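Guanylate kinase (Coxiella burnetii, PDB 3TR0) catalyses the ATP-dependent phosphorylation of GMP to GDP, probably serving to recycle GMP and, indirectly, cGMP. Local coordinates at residues F123-S128 against D165-N170. Numbering follows the deposited sequence.
Sequences FILPPS and DYLVVN
Val168 O takes the amide of Leu125 at 2.8 Å, and the CA-H of Ile124 adds a weaker contact to the same oxygen, CA to O 3.3 Å. Three further backbone bonds, Phe123 N to Tyr166 O, Val168 N to Phe123 O and Asn170 N to Leu125 O, continue the parallel pairing of strands 123-125 and 166-169, whose short axes are inclined by 29°. On one face Ile124 and Val168 lie side by side, Ile124 CD1 resting 3.9 Å from Val168 CB, under the cover of helix 173-187. With Ile124 CG1 beside the backbone N (chi1 -51°), CG2 is placed anti to that N and meets Asn170 CB at 3.9 Å, while Asn170 ND2 is hydrogen-bonded to Ala18 O in the predicted ATP-binding loop. The other face carries Phe123, Leu125, Leu167 and Val169. There Leu167 CD2 touches Phe123 CB at 3.8 Å, whereas the Phe123 ring turns away to meet Phe164 edge-to-face. Leu198 of the second subunit packs on Leu125 and Val169; that subunit also hydrogen-bonds to the backbone of Asp165 and Leu167, Gln194 NE2 reaching Leu167 O. Within this chain, strand 166-169 is outermost in the five-stranded parallel sheet, order 2-3-1-4-5, of the P-loop kinase core.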
ATOM      1  N   PHE A 123       5.888  -9.832  -6.180  1.00 13.59           N
ATOM      2  CA  PHE A 123       6.281 -10.739  -7.251  1.00 12.93           C
ATOM      3  C   PHE A 123       6.150 -10.047  -8.602  1.00 21.23           C
ATOM      4  O   PHE A 123       5.092  -9.519  -8.938  1.00 19.18           O
ATOM      5  CB  PHE A 123       5.439 -12.020  -7.225  1.00 15.54           C
ATOM      6  CG  PHE A 123       6.084 -13.178  -7.942  1.00 16.04           C
ATOM      7  CD1 PHE A 123       6.804 -14.129  -7.236  1.00 17.75           C
ATOM      8  CD2 PHE A 123       5.989 -13.300  -9.315  1.00 20.40           C
ATOM      9  CE1 PHE A 123       7.405 -15.195  -7.886  1.00 14.35           C
ATOM     10  CE2 PHE A 123       6.591 -14.360  -9.973  1.00 18.17           C
ATOM     11  CZ  PHE A 123       7.303 -15.303  -9.255  1.00 15.47           C
ATOM     12  N   ILE A 124       7.230 -10.044  -9.377  1.00 10.12           N
ATOM     13  CA  ILE A 124       7.208  -9.429 -10.693  1.00 12.88           C
ATOM     14  C   ILE A 124       6.883 -10.471 -11.757  1.00 21.13           C
ATOM     15  O   ILE A 124       7.590 -11.470 -11.892  1.00 19.67           O
ATOM     16  CB  ILE A 124       8.563  -8.777 -11.040  1.00 19.37           C
ATOM     17  CG1 ILE A 124       9.022  -7.843  -9.919  1.00 21.63           C
ATOM     18  CG2 ILE A 124       8.470  -8.035 -12.362  1.00 17.79           C
ATOM     19  CD1 ILE A 124       8.086  -6.698  -9.658  1.00 22.43           C
ATOM     20  N   LEU A 125       5.808 -10.233 -12.502  1.00 18.26           N
ATOM     21  CA  LEU A 125       5.378 -11.143 -13.558  1.00 17.92           C
ATOM     22  C   LEU A 125       5.783 -10.612 -14.921  1.00 13.75           C
ATOM     23  O   LEU A 125       5.706  -9.411 -15.172  1.00 18.83           O
ATOM     24  CB  LEU A 125       3.856 -11.307 -13.526  1.00 16.80           C
ATOM     25  CG  LEU A 125       3.253 -11.929 -12.270  1.00 21.10           C
ATOM     26  CD1 LEU A 125       1.742 -11.694 -12.235  1.00 26.74           C
ATOM     27  CD2 LEU A 125       3.580 -13.406 -12.214  1.00 21.62           C
ATOM     28  N   PRO A 126       6.213 -11.512 -15.819  1.00 19.78           N
ATOM     29  CA  PRO A 126       6.439 -11.115 -17.207  1.00 16.72           C
ATOM     30  C   PRO A 126       5.089 -11.029 -17.904  1.00 17.44           C
ATOM     31  O   PRO A 126       4.129 -11.611 -17.407  1.00 24.07           O
ATOM     32  CB  PRO A 126       7.244 -12.291 -17.772  1.00 18.75           C
ATOM     33  CG  PRO A 126       6.748 -13.468 -17.002  1.00 18.83           C
ATOM     34  CD  PRO A 126       6.453 -12.949 -15.603  1.00 20.62           C
ATOM     35  N   PRO A 127       5.009 -10.302 -19.029  1.00 22.89           N
ATOM     36  CA  PRO A 127       3.747 -10.208 -19.770  1.00 27.75           C
ATOM     37  C   PRO A 127       3.466 -11.483 -20.570  1.00 36.96           C
ATOM     38  O   PRO A 127       2.358 -11.675 -21.074  1.00 31.06           O
ATOM     39  CB  PRO A 127       3.979  -9.013 -20.697  1.00 24.93           C
ATOM     40  CG  PRO A 127       5.456  -8.975 -20.893  1.00 32.15           C
ATOM     41  CD  PRO A 127       6.055  -9.432 -19.594  1.00 27.89           C
ATOM     42  N   SER A 128       4.468 -12.350 -20.666  1.00 28.82           N
ATOM     43  CA  SER A 128       4.319 -13.632 -21.347  1.00 30.94           C
ATOM     44  C   SER A 128       5.538 -14.505 -21.084  1.00 33.25           C
ATOM     45  O   SER A 128       6.591 -14.008 -20.686  1.00 25.67           O
ATOM     46  CB  SER A 128       4.148 -13.423 -22.851  1.00 29.71           C
ATOM     47  OG  SER A 128       5.338 -12.912 -23.429  1.00 30.95           O
ATOM     48  N   ASP A 165       2.617 -10.701  -1.339  1.00 17.94           N
ATOM     49  CA  ASP A 165       1.606  -9.700  -0.990  1.00 20.44           C
ATOM     50  C   ASP A 165       1.084  -8.921  -2.196  1.00 19.31           C
ATOM     51  O   ASP A 165      -0.083  -8.537  -2.240  1.00 22.51           O
ATOM     52  CB  ASP A 165       2.173  -8.717   0.036  1.00 14.44           C
ATOM     53  CG  ASP A 165       2.621  -9.400   1.310  1.00 21.39           C
ATOM     54  OD1 ASP A 165       1.809 -10.124   1.919  1.00 21.06           O
ATOM     55  OD2 ASP A 165       3.787  -9.218   1.699  1.00 22.47           O
ATOM     56  N   TYR A 166       1.962  -8.667  -3.159  1.00 13.41           N
ATOM     57  CA  TYR A 166       1.628  -7.853  -4.321  1.00 10.49           C
ATOM     58  C   TYR A 166       2.113  -8.537  -5.577  1.00 12.55           C
ATOM     59  O   TYR A 166       3.122  -9.247  -5.547  1.00 16.16           O
ATOM     60  CB  TYR A 166       2.316  -6.488  -4.224  1.00 11.71           C
ATOM     61  CG  TYR A 166       1.873  -5.676  -3.027  1.00 14.60           C
ATOM     62  CD1 TYR A 166       0.715  -4.909  -3.073  1.00 12.59           C
ATOM     63  CD2 TYR A 166       2.606  -5.686  -1.854  1.00 16.67           C
ATOM     64  CE1 TYR A 166       0.301  -4.167  -1.967  1.00 12.21           C
ATOM     65  CE2 TYR A 166       2.205  -4.954  -0.749  1.00 19.33           C
ATOM     66  CZ  TYR A 166       1.055  -4.198  -0.811  1.00 19.44           C
ATOM     67  OH  TYR A 166       0.665  -3.471   0.291  1.00 17.48           O
ATOM     68  N   LEU A 167       1.398  -8.315  -6.674  1.00 16.06           N
ATOM     69  CA  LEU A 167       1.842  -8.758  -7.990  1.00 14.60           C
ATOM     70  C   LEU A 167       1.975  -7.549  -8.910  1.00 16.18           C
ATOM     71  O   LEU A 167       1.067  -6.724  -8.999  1.00 17.21           O
ATOM     72  CB  LEU A 167       0.849  -9.761  -8.593  1.00 12.08           C
ATOM     73  CG  LEU A 167       0.445 -10.971  -7.751  1.00 19.43           C
ATOM     74  CD1 LEU A 167      -0.529 -11.835  -8.540  1.00 22.14           C
ATOM     75  CD2 LEU A 167       1.660 -11.789  -7.335  1.00 16.67           C
ATOM     76  N   VAL A 168       3.112  -7.437  -9.588  1.00 12.26           N
ATOM     77  CA  VAL A 168       3.329  -6.339 -10.525  1.00 13.38           C
ATOM     78  C   VAL A 168       3.781  -6.885 -11.873  1.00 19.46           C
ATOM     79  O   VAL A 168       4.700  -7.692 -11.925  1.00 16.96           O
ATOM     80  CB  VAL A 168       4.394  -5.357 -10.015  1.00 16.30           C
ATOM     81  CG1 VAL A 168       4.640  -4.275 -11.047  1.00 16.36           C
ATOM     82  CG2 VAL A 168       3.966  -4.744  -8.686  1.00 14.08           C
ATOM     83  N   VAL A 169       3.134  -6.455 -12.954  1.00 16.83           N
ATOM     84  CA  VAL A 169       3.488  -6.937 -14.289  1.00 16.41           C
ATOM     85  C   VAL A 169       4.505  -6.010 -14.941  1.00 16.76           C
ATOM     86  O   VAL A 169       4.289  -4.802 -15.010  1.00 21.41           O
ATOM     87  CB  VAL A 169       2.252  -7.054 -15.216  1.00 18.81           C
ATOM     88  CG1 VAL A 169       2.648  -7.681 -16.565  1.00 19.99           C
ATOM     89  CG2 VAL A 169       1.167  -7.875 -14.557  1.00 23.78           C
ATOM     90  N   ASN A 170       5.616  -6.572 -15.412  1.00 14.73           N
ATOM     91  CA  ASN A 170       6.620  -5.771 -16.097  1.00 17.83           C
ATOM     92  C   ASN A 170       6.400  -5.750 -17.602  1.00 19.48           C
ATOM     93  O   ASN A 170       7.164  -6.353 -18.357  1.00 21.76           O
ATOM     94  CB  ASN A 170       8.035  -6.262 -15.788  1.00 17.15           C
ATOM     95  CG  ASN A 170       9.100  -5.368 -16.392  1.00 18.26           C
ATOM     96  OD1 ASN A 170       8.818  -4.243 -16.800  1.00 21.44           O
ATOM     97  ND2 ASN A 170      10.332  -5.860 -16.443  1.00 21.58           N
TER